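Local coordinates for protein UDP-N-acetylglucosamine 4,6-dehydratase (Vibrio fischeri, PDB 3PVZ) that binds NAD and probably acts as a lyase, dehydrating UDP-N-acetylglucosamine at the 4,6 positions of the sugar, at residues K179-E191 with N345-E358. Residues are numbered along the deposited sequence; the frame is centred on the assembly and turned at random.
Sequences KRIMEMFLMRKSE and NDSLYQQELLELFE. With NAD (nicotinamide-adenine-dinucleotide), chain E.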
ATOM      1  N   LYS A 179      17.981   0.979  -5.140  1.00 39.78           N
ATOM      2  CA  LYS A 179      18.500   0.030  -4.138  1.00 39.56           C
ATOM      3  C   LYS A 179      20.049   0.061  -4.137  1.00 39.39           C
ATOM      4  O   LYS A 179      20.681  -0.141  -3.101  1.00 39.53           O
ATOM      5  CB  LYS A 179      17.994  -1.406  -4.370  1.00 39.91           C
ATOM      6  CG  LYS A 179      16.448  -1.620  -4.437  1.00 41.36           C
ATOM      7  CD  LYS A 179      15.810  -1.742  -3.048  1.00 44.94           C
ATOM      8  CE  LYS A 179      14.353  -2.304  -3.116  1.00 44.79           C
ATOM      9  NZ  LYS A 179      14.307  -3.779  -3.292  1.00 45.30           N
ATOM     10  N   ARG A 180      20.674   0.303  -5.279  1.00 39.24           N
ATOM     11  CA  ARG A 180      22.131   0.385  -5.323  0.60 39.70           C
ATOM     12  C   ARG A 180      22.631   1.645  -4.631  1.00 39.41           C
ATOM     13  O   ARG A 180      23.663   1.626  -3.969  1.00 39.14           O
ATOM     14  CB  ARG A 180      22.641   0.346  -6.765  0.60 40.57           C
ATOM     15  CG  ARG A 180      24.139   0.506  -6.879  0.60 41.99           C
ATOM     16  CD  ARG A 180      24.919  -0.644  -6.220  0.60 42.81           C
ATOM     17  NE  ARG A 180      26.338  -0.312  -6.242  0.60 45.55           N
ATOM     18  CZ  ARG A 180      27.042   0.160  -5.215  0.60 45.02           C
ATOM     19  NH1 ARG A 180      26.494   0.302  -4.003  0.60 42.61           N
ATOM     20  NH2 ARG A 180      28.330   0.443  -5.405  0.60 45.73           N
ATOM     21  N   ILE A 181      21.902   2.745  -4.790  1.00 39.63           N
ATOM     22  CA  ILE A 181      22.269   3.985  -4.116  0.60 40.01           C
ATOM     23  C   ILE A 181      22.029   3.809  -2.612  1.00 39.27           C
ATOM     24  O   ILE A 181      22.851   4.221  -1.795  1.00 38.97           O
ATOM     25  CB  ILE A 181      21.505   5.219  -4.685  0.60 39.86           C
ATOM     26  CG1 ILE A 181      21.947   5.490  -6.115  0.60 40.81           C
ATOM     27  CG2 ILE A 181      21.727   6.450  -3.813  0.60 37.90           C
ATOM     28  CD1 ILE A 181      20.890   6.135  -6.977  0.60 39.84           C
HETATM   29  N   MSE A 182      20.942   3.157  -2.257  1.00 39.36           N
HETATM   30  CA  MSE A 182      20.669   2.866  -0.850  1.00 39.43           C
HETATM   31  C   MSE A 182      21.829   2.159  -0.142  1.00 38.65           C
HETATM   32  O   MSE A 182      22.180   2.509   0.979  1.00 37.14           O
HETATM   33  CB  MSE A 182      19.446   1.980  -0.717  1.00 40.20           C
HETATM   34  CG  MSE A 182      19.082   1.684   0.746  1.00 43.01           C
HETATM   35 SE   MSE A 182      18.424  -0.126   0.900  0.65 59.36          SE
HETATM   36  CE  MSE A 182      16.780   0.188   0.189  1.00 38.57           C
ATOM     37  N   GLU A 183      22.366   1.135  -0.803  1.00 38.92           N
ATOM     38  CA  GLU A 183      23.520   0.349  -0.322  1.00 38.63           C
ATOM     39  C   GLU A 183      24.736   1.245  -0.007  1.00 37.52           C
ATOM     40  O   GLU A 183      25.465   1.008   0.959  1.00 37.93           O
ATOM     41  CB  GLU A 183      23.916  -0.688  -1.381  1.00 39.66           C
ATOM     42  CG  GLU A 183      25.076  -1.607  -0.994  1.00 42.19           C
ATOM     43  CD  GLU A 183      25.473  -2.619  -2.085  1.00 47.83           C
ATOM     44  OE1 GLU A 183      25.367  -2.310  -3.296  1.00 49.78           O
ATOM     45  OE2 GLU A 183      25.935  -3.725  -1.713  1.00 51.34           O
HETATM   46  N   MSE A 184      24.939   2.277  -0.788  1.00 36.52           N
HETATM   47  CA  MSE A 184      26.018   3.250  -0.498  1.00 36.60           C
HETATM   48  C   MSE A 184      25.759   3.932   0.860  1.00 35.45           C
HETATM   49  O   MSE A 184      26.652   4.022   1.716  1.00 34.68           O
HETATM   50  CB  MSE A 184      26.083   4.315  -1.580  1.00 37.27           C
HETATM   51  CG  MSE A 184      26.438   3.796  -2.944  1.00 39.46           C
HETATM   52 SE   MSE A 184      26.355   5.210  -4.291  0.65 41.77          SE
HETATM   53  CE  MSE A 184      26.735   4.171  -5.878  1.00 45.04           C
ATOM     54  N   PHE A 185      24.521   4.377   1.066  1.00 34.09           N
ATOM     55  CA  PHE A 185      24.140   5.002   2.330  1.00 33.47           C
ATOM     56  C   PHE A 185      24.268   4.021   3.467  1.00 33.52           C
ATOM     57  O   PHE A 185      24.647   4.408   4.563  1.00 34.64           O
ATOM     58  CB  PHE A 185      22.705   5.599   2.287  1.00 33.14           C
ATOM     59  CG  PHE A 185      22.621   6.924   1.580  1.00 32.53           C
ATOM     60  CD1 PHE A 185      22.813   8.101   2.272  1.00 35.73           C
ATOM     61  CD2 PHE A 185      22.444   6.976   0.207  1.00 31.80           C
ATOM     62  CE1 PHE A 185      22.778   9.334   1.618  1.00 36.66           C
ATOM     63  CE2 PHE A 185      22.413   8.180  -0.473  1.00 35.19           C
ATOM     64  CZ  PHE A 185      22.566   9.379   0.234  1.00 37.78           C
ATOM     65  N   LEU A 186      23.883   2.774   3.211  1.00 33.68           N
ATOM     66  CA  LEU A 186      23.985   1.676   4.170  1.00 33.82           C
ATOM     67  C   LEU A 186      25.466   1.433   4.549  1.00 34.00           C
ATOM     68  O   LEU A 186      25.789   1.171   5.667  1.00 32.78           O
ATOM     69  CB  LEU A 186      23.481   0.393   3.539  1.00 33.26           C
ATOM     70  CG  LEU A 186      22.157  -0.246   3.889  1.00 37.72           C
ATOM     71  CD1 LEU A 186      21.016   0.728   3.767  1.00 39.89           C
ATOM     72  CD2 LEU A 186      21.949  -1.519   3.011  1.00 37.99           C
HETATM   73  N   MSE A 187      26.348   1.467   3.571  1.00 35.49           N
HETATM   74  CA  MSE A 187      27.742   1.241   3.846  1.00 36.60           C
HETATM   75  C   MSE A 187      28.247   2.329   4.780  1.00 37.05           C
HETATM   76  O   MSE A 187      29.022   2.024   5.654  1.00 38.35           O
HETATM   77  CB  MSE A 187      28.591   1.149   2.566  1.00 38.01           C
HETATM   78  CG  MSE A 187      28.455  -0.135   1.745  1.00 40.65           C
HETATM   79 SE   MSE A 187      28.427  -1.875   2.707  0.65 49.52          SE
HETATM   80  CE  MSE A 187      26.464  -2.120   2.860  1.00 47.28           C
ATOM     81  N   ARG A 188      27.814   3.581   4.618  1.00 37.74           N
ATOM     82  CA  ARG A 188      28.277   4.648   5.509  1.00 37.28           C
ATOM     83  C   ARG A 188      27.782   4.393   6.908  1.00 36.43           C
ATOM     84  O   ARG A 188      28.547   4.529   7.867  1.00 35.89           O
ATOM     85  CB  ARG A 188      27.808   6.022   5.081  1.00 37.80           C
ATOM     86  CG  ARG A 188      28.156   7.105   6.073  1.00 37.96           C
ATOM     87  CD  ARG A 188      28.069   8.517   5.457  1.00 39.51           C
ATOM     88  NE  ARG A 188      26.681   8.911   5.225  1.00 36.70           N
ATOM     89  CZ  ARG A 188      26.312  10.076   4.721  1.00 40.87           C
ATOM     90  NH1 ARG A 188      25.033  10.333   4.545  1.00 40.36           N
ATOM     91  NH2 ARG A 188      27.228  10.987   4.364  1.00 41.61           N
ATOM     92  N   LYS A 189      26.505   4.047   7.023  1.00 34.93           N
ATOM     93  CA  LYS A 189      25.894   3.751   8.339  1.00 34.63           C
ATOM     94  C   LYS A 189      26.447   2.525   9.044  1.00 34.14           C
ATOM     95  O   LYS A 189      26.390   2.433  10.266  1.00 33.25           O
ATOM     96  CB  LYS A 189      24.384   3.582   8.208  1.00 33.89           C
ATOM     97  CG  LYS A 189      23.624   4.910   8.033  1.00 36.33           C
ATOM     98  CD  LYS A 189      23.936   5.874   9.197  1.00 37.02           C
ATOM     99  CE  LYS A 189      23.063   7.115   9.209  1.00 37.59           C
ATOM    100  NZ  LYS A 189      23.187   7.915   7.992  1.00 39.04           N
ATOM    101  N   SER A 190      26.959   1.579   8.270  1.00 35.20           N
ATOM    102  CA  SER A 190      27.569   0.389   8.821  1.00 35.54           C
ATOM    103  C   SER A 190      28.903   0.637   9.511  1.00 35.51           C
ATOM    104  O   SER A 190      29.385  -0.247  10.180  1.00 35.29           O
ATOM    105  CB  SER A 190      27.762  -0.675   7.754  1.00 35.90           C
ATOM    106  OG  SER A 190      28.736  -0.311   6.850  1.00 36.76           O
ATOM    107  N   GLU A 191      29.491   1.819   9.343  1.00 36.34           N
ATOM    108  CA  GLU A 191      30.629   2.252  10.184  1.00 36.82           C
ATOM    109  C   GLU A 191      30.187   2.642  11.616  1.00 36.52           C
ATOM    110  O   GLU A 191      31.043   2.931  12.428  1.00 36.71           O
ATOM    111  CB  GLU A 191      31.361   3.446   9.531  1.00 37.64           C
ATOM    112  CG  GLU A 191      32.018   3.057   8.200  1.00 37.32           C
ATOM    113  CD  GLU A 191      32.533   4.226   7.373  1.00 39.23           C
ATOM    114  OE1 GLU A 191      32.130   5.369   7.621  1.00 42.00           O
ATOM    115  OE2 GLU A 191      33.323   3.984   6.428  1.00 44.18           O
ATOM    116  N   ASN A 345      29.803  -8.415   2.109  1.00 45.23           N
ATOM    117  CA  ASN A 345      29.760  -7.213   1.249  1.00 45.96           C
ATOM    118  C   ASN A 345      30.981  -6.336   1.508  1.00 46.66           C
ATOM    119  O   ASN A 345      31.340  -6.092   2.641  1.00 46.42           O
ATOM    120  CB  ASN A 345      28.482  -6.401   1.484  1.00 45.00           C
ATOM    121  CG  ASN A 345      28.175  -5.418   0.353  1.00 44.91           C
ATOM    122  OD1 ASN A 345      28.915  -5.304  -0.616  1.00 41.75           O
ATOM    123  ND2 ASN A 345      27.034  -4.732   0.467  1.00 43.46           N
ATOM    124  N   ASP A 346      31.637  -5.907   0.449  1.00 48.13           N
ATOM    125  CA  ASP A 346      32.658  -4.865   0.558  1.00 49.31           C
ATOM    126  C   ASP A 346      32.426  -3.694  -0.427  1.00 48.69           C
ATOM    127  O   ASP A 346      33.378  -3.043  -0.788  1.00 49.57           O
ATOM    128  CB  ASP A 346      34.059  -5.464   0.389  1.00 50.65           C
ATOM    129  CG  ASP A 346      34.201  -6.251  -0.890  1.00 53.93           C
ATOM    130  OD1 ASP A 346      33.170  -6.516  -1.549  1.00 57.82           O
ATOM    131  OD2 ASP A 346      35.335  -6.610  -1.243  1.00 59.89           O
ATOM    132  N   SER A 347      31.171  -3.417  -0.817  1.00 46.81           N
ATOM    133  CA  SER A 347      30.804  -2.192  -1.568  1.00 46.75           C
ATOM    134  C   SER A 347      31.337  -0.982  -0.839  1.00 45.86           C
ATOM    135  O   SER A 347      31.344  -0.986   0.382  1.00 44.29           O
ATOM    136  CB  SER A 347      29.273  -1.979  -1.634  1.00 46.04           C
ATOM    137  OG  SER A 347      28.545  -3.170  -1.828  1.00 48.68           O
ATOM    138  N   LEU A 348      31.700   0.063  -1.587  1.00 46.69           N
ATOM    139  CA  LEU A 348      32.251   1.330  -1.054  1.00 46.62           C
ATOM    140  C   LEU A 348      31.265   2.489  -1.162  1.00 45.83           C
ATOM    141  O   LEU A 348      30.329   2.439  -1.956  1.00 46.61           O
ATOM    142  CB  LEU A 348      33.517   1.736  -1.833  1.00 47.80           C
ATOM    143  CG  LEU A 348      34.533   0.638  -2.144  1.00 49.46           C
ATOM    144  CD1 LEU A 348      35.688   1.103  -3.055  1.00 50.58           C
ATOM    145  CD2 LEU A 348      35.046   0.089  -0.820  1.00 49.55           C
ATOM    146  N   TYR A 349      31.486   3.545  -0.373  1.00 45.04           N
ATOM    147  CA  TYR A 349      30.900   4.860  -0.662  1.00 43.78           C
ATOM    148  C   TYR A 349      31.947   5.989  -0.691  1.00 44.52           C
ATOM    149  O   TYR A 349      33.037   5.850  -0.136  1.00 43.58           O
ATOM    150  CB  TYR A 349      29.831   5.199   0.356  1.00 42.73           C
ATOM    151  CG  TYR A 349      30.369   5.630   1.687  1.00 41.41           C
ATOM    152  CD1 TYR A 349      30.503   6.972   2.007  1.00 40.20           C
ATOM    153  CD2 TYR A 349      30.751   4.696   2.629  1.00 39.71           C
ATOM    154  CE1 TYR A 349      31.009   7.358   3.236  1.00 40.24           C
ATOM    155  CE2 TYR A 349      31.245   5.078   3.844  1.00 37.63           C
ATOM    156  CZ  TYR A 349      31.361   6.392   4.139  1.00 38.69           C
ATOM    157  OH  TYR A 349      31.882   6.715   5.335  1.00 42.02           O
ATOM    158  N   GLN A 350      31.572   7.086  -1.335  1.00 44.76           N
ATOM    159  CA  GLN A 350      32.294   8.329  -1.258  0.60 46.43           C
ATOM    160  C   GLN A 350      31.428   9.391  -0.593  1.00 46.09           C
ATOM    161  O   GLN A 350      30.284   9.598  -0.989  1.00 46.61           O
ATOM    162  CB  GLN A 350      32.668   8.746  -2.660  0.60 47.93           C
ATOM    163  CG  GLN A 350      33.556   7.721  -3.356  0.60 49.24           C
ATOM    164  CD  GLN A 350      34.246   8.313  -4.528  0.60 52.37           C
ATOM    165  OE1 GLN A 350      34.653   9.485  -4.496  0.60 54.98           O
ATOM    166  NE2 GLN A 350      34.385   7.530  -5.589  0.60 53.73           N
ATOM    167  N   GLN A 351      31.956  10.044   0.441  1.00 46.50           N
ATOM    168  CA  GLN A 351      31.205  11.047   1.188  1.00 46.20           C
ATOM    169  C   GLN A 351      30.617  12.087   0.243  1.00 47.71           C
ATOM    170  O   GLN A 351      29.422  12.422   0.327  1.00 46.56           O
ATOM    171  CB  GLN A 351      32.095  11.707   2.250  1.00 46.33           C
ATOM    172  CG  GLN A 351      31.442  12.753   3.145  1.00 44.27           C
ATOM    173  CD  GLN A 351      30.229  12.272   3.911  1.00 45.17           C
ATOM    174  OE1 GLN A 351      30.058  11.075   4.173  1.00 45.03           O
ATOM    175  NE2 GLN A 351      29.386  13.219   4.319  1.00 44.06           N
ATOM    176  N   GLU A 352      31.445  12.553  -0.676  1.00 49.45           N
ATOM    177  CA  GLU A 352      31.038  13.587  -1.610  1.00 51.50           C
ATOM    178  C   GLU A 352      29.853  13.242  -2.484  1.00 50.47           C
ATOM    179  O   GLU A 352      29.063  14.118  -2.783  1.00 50.30           O
ATOM    180  CB  GLU A 352      32.199  13.956  -2.520  1.00 53.75           C
ATOM    181  CG  GLU A 352      33.175  14.821  -1.822  1.00 58.32           C
ATOM    182  CD  GLU A 352      34.357  15.149  -2.681  1.00 64.93           C
ATOM    183  OE1 GLU A 352      34.702  14.302  -3.549  1.00 69.90           O
ATOM    184  OE2 GLU A 352      34.940  16.246  -2.484  1.00 68.01           O
ATOM    185  N   LEU A 353      29.747  11.990  -2.926  1.00 49.84           N
ATOM    186  CA  LEU A 353      28.630  11.596  -3.790  1.00 49.10           C
ATOM    187  C   LEU A 353      27.356  11.459  -2.971  1.00 47.31           C
ATOM    188  O   LEU A 353      26.270  11.714  -3.471  1.00 47.95           O
ATOM    189  CB  LEU A 353      28.913  10.278  -4.514  1.00 48.93           C
ATOM    190  CG  LEU A 353      30.022  10.203  -5.564  1.00 50.64           C
ATOM    191  CD1 LEU A 353      29.808   8.979  -6.463  1.00 48.25           C
ATOM    192  CD2 LEU A 353      30.188  11.496  -6.398  1.00 50.69           C
ATOM    193  N   LEU A 354      27.476  11.016  -1.728  1.00 46.07           N
ATOM    194  CA  LEU A 354      26.302  10.995  -0.829  1.00 44.78           C
ATOM    195  C   LEU A 354      25.805  12.412  -0.554  1.00 44.95           C
ATOM    196  O   LEU A 354      24.605  12.685  -0.602  1.00 43.87           O
ATOM    197  CB  LEU A 354      26.557  10.246   0.485  1.00 42.91           C
ATOM    198  CG  LEU A 354      26.995   8.774   0.355  1.00 42.47           C
ATOM    199  CD1 LEU A 354      26.952   8.033   1.707  1.00 39.47           C
ATOM    200  CD2 LEU A 354      26.180   8.049  -0.721  1.00 42.73           C
ATOM    201  N   GLU A 355      26.735  13.315  -0.294  1.00 46.10           N
ATOM    202  CA  GLU A 355      26.345  14.695  -0.064  1.00 47.44           C
ATOM    203  C   GLU A 355      25.699  15.305  -1.293  1.00 47.51           C
ATOM    204  O   GLU A 355      24.676  15.970  -1.152  1.00 46.91           O
ATOM    205  CB  GLU A 355      27.522  15.540   0.408  1.00 48.65           C
ATOM    206  CG  GLU A 355      27.757  15.380   1.933  1.00 50.43           C
ATOM    207  CD  GLU A 355      29.189  15.763   2.351  1.00 56.06           C
ATOM    208  OE1 GLU A 355      29.979  16.199   1.467  1.00 55.40           O
ATOM    209  OE2 GLU A 355      29.506  15.627   3.564  1.00 60.11           O
ATOM    210  N   LEU A 356      26.281  15.049  -2.472  1.00 47.89           N
ATOM    211  CA  LEU A 356      25.739  15.522  -3.752  1.00 49.23           C
ATOM    212  C   LEU A 356      24.283  15.108  -3.912  1.00 48.21           C
ATOM    213  O   LEU A 356      23.423  15.936  -4.220  1.00 48.15           O
ATOM    214  CB  LEU A 356      26.552  14.957  -4.925  1.00 50.52           C
ATOM    215  CG  LEU A 356      26.188  15.359  -6.353  1.00 51.89           C
ATOM    216  CD1 LEU A 356      26.390  16.828  -6.569  1.00 53.05           C
ATOM    217  CD2 LEU A 356      27.025  14.605  -7.371  1.00 54.40           C
ATOM    218  N   PHE A 357      24.026  13.821  -3.671  1.00 46.85           N
ATOM    219  CA  PHE A 357      22.711  13.235  -3.850  1.00 45.84           C
ATOM    220  C   PHE A 357      21.731  13.917  -2.900  1.00 45.22           C
ATOM    221  O   PHE A 357      20.677  14.344  -3.311  1.00 45.07           O
ATOM    222  CB  PHE A 357      22.786  11.719  -3.610  1.00 45.51           C
ATOM    223  CG  PHE A 357      21.534  10.966  -3.977  1.00 43.54           C
ATOM    224  CD1 PHE A 357      21.291  10.603  -5.290  1.00 44.38           C
ATOM    225  CD2 PHE A 357      20.614  10.622  -3.021  1.00 40.85           C
ATOM    226  CE1 PHE A 357      20.148   9.902  -5.636  1.00 43.29           C
ATOM    227  CE2 PHE A 357      19.460   9.931  -3.368  1.00 41.05           C
ATOM    228  CZ  PHE A 357      19.235   9.582  -4.696  1.00 42.84           C
ATOM    229  N   GLU A 358      22.094  14.051  -1.634  1.00 44.90           N
ATOM    230  CA  GLU A 358      21.219  14.754  -0.685  1.00 45.26           C
ATOM    231  C   GLU A 358      21.023  16.218  -1.085  1.00 46.22           C
ATOM    232  O   GLU A 358      19.950  16.750  -0.935  1.00 46.00           O
ATOM    233  CB  GLU A 358      21.776  14.714   0.726  1.00 44.78           C
ATOM    234  CG  GLU A 358      21.853  13.334   1.353  1.00 47.25           C
ATOM    235  CD  GLU A 358      22.818  13.279   2.545  1.00 51.22           C
ATOM    236  OE1 GLU A 358      23.726  14.153   2.603  1.00 53.33           O
ATOM    237  OE2 GLU A 358      22.664  12.371   3.413  1.00 48.08           O
TER
HETATM  238  PA  NAD E 501       5.590  -5.406  -0.502  1.00 31.58           P
HETATM  239  O1A NAD E 501       5.019  -4.453  -1.502  1.00 31.45           O
HETATM  240  O2A NAD E 501       4.626  -6.524  -0.246  1.00 31.09           O
HETATM  241  O5B NAD E 501       5.628  -4.769   0.955  1.00 31.45           O
HETATM  242  C5B NAD E 501       6.308  -3.500   1.070  1.00 29.34           C
HETATM  243  C4B NAD E 501       5.678  -2.891   2.327  1.00 29.28           C
HETATM  244  O4B NAD E 501       6.231  -1.632   2.650  1.00 26.84           O
HETATM  245  C3B NAD E 501       4.144  -2.685   2.111  1.00 27.95           C
HETATM  246  O3B NAD E 501       3.394  -3.289   3.145  1.00 31.61           O
HETATM  247  C2B NAD E 501       4.010  -1.145   2.105  1.00 27.90           C
HETATM  248  O2B NAD E 501       2.727  -0.663   2.489  1.00 27.07           O
HETATM  249  C1B NAD E 501       5.169  -0.818   3.075  1.00 25.44           C
HETATM  250  N9A NAD E 501       5.589   0.568   2.934  1.00 27.82           N
HETATM  251  C8A NAD E 501       5.972   1.190   1.810  1.00 25.60           C
HETATM  252  N7A NAD E 501       6.225   2.439   2.031  1.00 27.29           N
HETATM  253  C5A NAD E 501       6.091   2.638   3.378  1.00 28.62           C
HETATM  254  C6A NAD E 501       6.215   3.741   4.217  1.00 27.31           C
HETATM  255  N6A NAD E 501       6.648   4.916   3.652  1.00 28.79           N
HETATM  256  N1A NAD E 501       5.969   3.623   5.518  1.00 25.09           N
HETATM  257  C2A NAD E 501       5.567   2.465   6.031  1.00 25.50           C
HETATM  258  N3A NAD E 501       5.412   1.411   5.270  1.00 24.89           N
HETATM  259  C4A NAD E 501       5.663   1.458   3.968  1.00 25.64           C
HETATM  260  O3  NAD E 501       7.044  -5.879  -1.003  1.00 29.94           O
HETATM  261  PN  NAD E 501       7.632  -7.311  -0.494  1.00 30.80           P
HETATM  262  O1N NAD E 501       7.347  -8.384  -1.532  1.00 31.11           O
HETATM  263  O2N NAD E 501       7.327  -7.773   0.871  1.00 29.17           O
HETATM  264  O5D NAD E 501       9.238  -7.022  -0.750  1.00 27.75           O
HETATM  265  C5D NAD E 501       9.804  -6.259   0.306  1.00 26.13           C
HETATM  266  C4D NAD E 501      11.278  -5.984  -0.012  1.00 26.63           C
HETATM  267  O4D NAD E 501      11.916  -7.194  -0.529  1.00 28.13           O
HETATM  268  C3D NAD E 501      11.386  -4.939  -1.145  1.00 28.91           C
HETATM  269  O3D NAD E 501      12.606  -4.165  -1.082  1.00 35.22           O
HETATM  270  C2D NAD E 501      11.511  -5.819  -2.409  1.00 29.77           C
HETATM  271  O2D NAD E 501      12.157  -5.137  -3.494  1.00 34.13           O
HETATM  272  C1D NAD E 501      12.382  -6.961  -1.888  1.00 28.47           C
HETATM  273  N1N NAD E 501      12.285  -8.168  -2.723  1.00 34.87           N
HETATM  274  C2N NAD E 501      11.091  -8.760  -2.852  1.00 36.15           C
HETATM  275  C3N NAD E 501      10.945  -9.904  -3.609  1.00 37.63           C
HETATM  276  C7N NAD E 501       9.635 -10.552  -3.786  1.00 38.80           C
HETATM  277  O7N NAD E 501       9.600 -11.518  -4.545  1.00 39.45           O
HETATM  278  N7N NAD E 501       8.515 -10.112  -3.191  1.00 36.28           N
HETATM  279  C4N NAD E 501      12.079 -10.455  -4.256  1.00 36.74           C
HETATM  280  C5N NAD E 501      13.299  -9.823  -4.084  1.00 36.03           C
HETATM  281  C6N NAD E 501      13.377  -8.662  -3.313  1.00 36.84           C
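Arg188 lies across the Tyr349 ring and reaches on to Gln351, Leu354 and Glu358. The Arg188 and Tyr349 side chains cross at about a right angle, Arg188 CB lying over the centre of one ring face, 3.8 Å from the centroid. A bend at chi3 (72°) then turns the guanidinium toward helix 351-367, where Leu354 CD1 covers one face. In the guanidinium plane, Arg188 NH2 donates to Gln351 OE1 at 2.8 Å, while NH1 makes a weak, long salt bridge to Glu358 OE2. The amide's NE2 donates to Glu355 OE2, which fixes the rotation that presents OE1 to Arg188. At the far edge of the tyrosine, Tyr349 OH donates to Glu191 OE1 (2.7 Å).

Apolar packing continues along helix 174-189. Leu354 CD2 sits over a face of Phe185, offset toward the rim, and also meets Met184 CB at 3.8 Å. In the conformer described, Ile181 CG2 lies over the centre of the Phe357 ring, whose further neighbours are Phe143 and helix 372-382.

The fold is Rossmann-type: helix 174-189 leads into sheet strand 194-198, and the chain leaving strand 340-344 crosses this helix before forming helix 351-367. Lys179, away from the crossing, donates through NZ to NAD O2D and O3D.

Polar contacts fix the start of that crossing. Asn345 ND2 donates to the anti lone pair of Glu183 OE2 (2.6 Å), and Asn345 OD1 closes an Asx turn with Ser347 N.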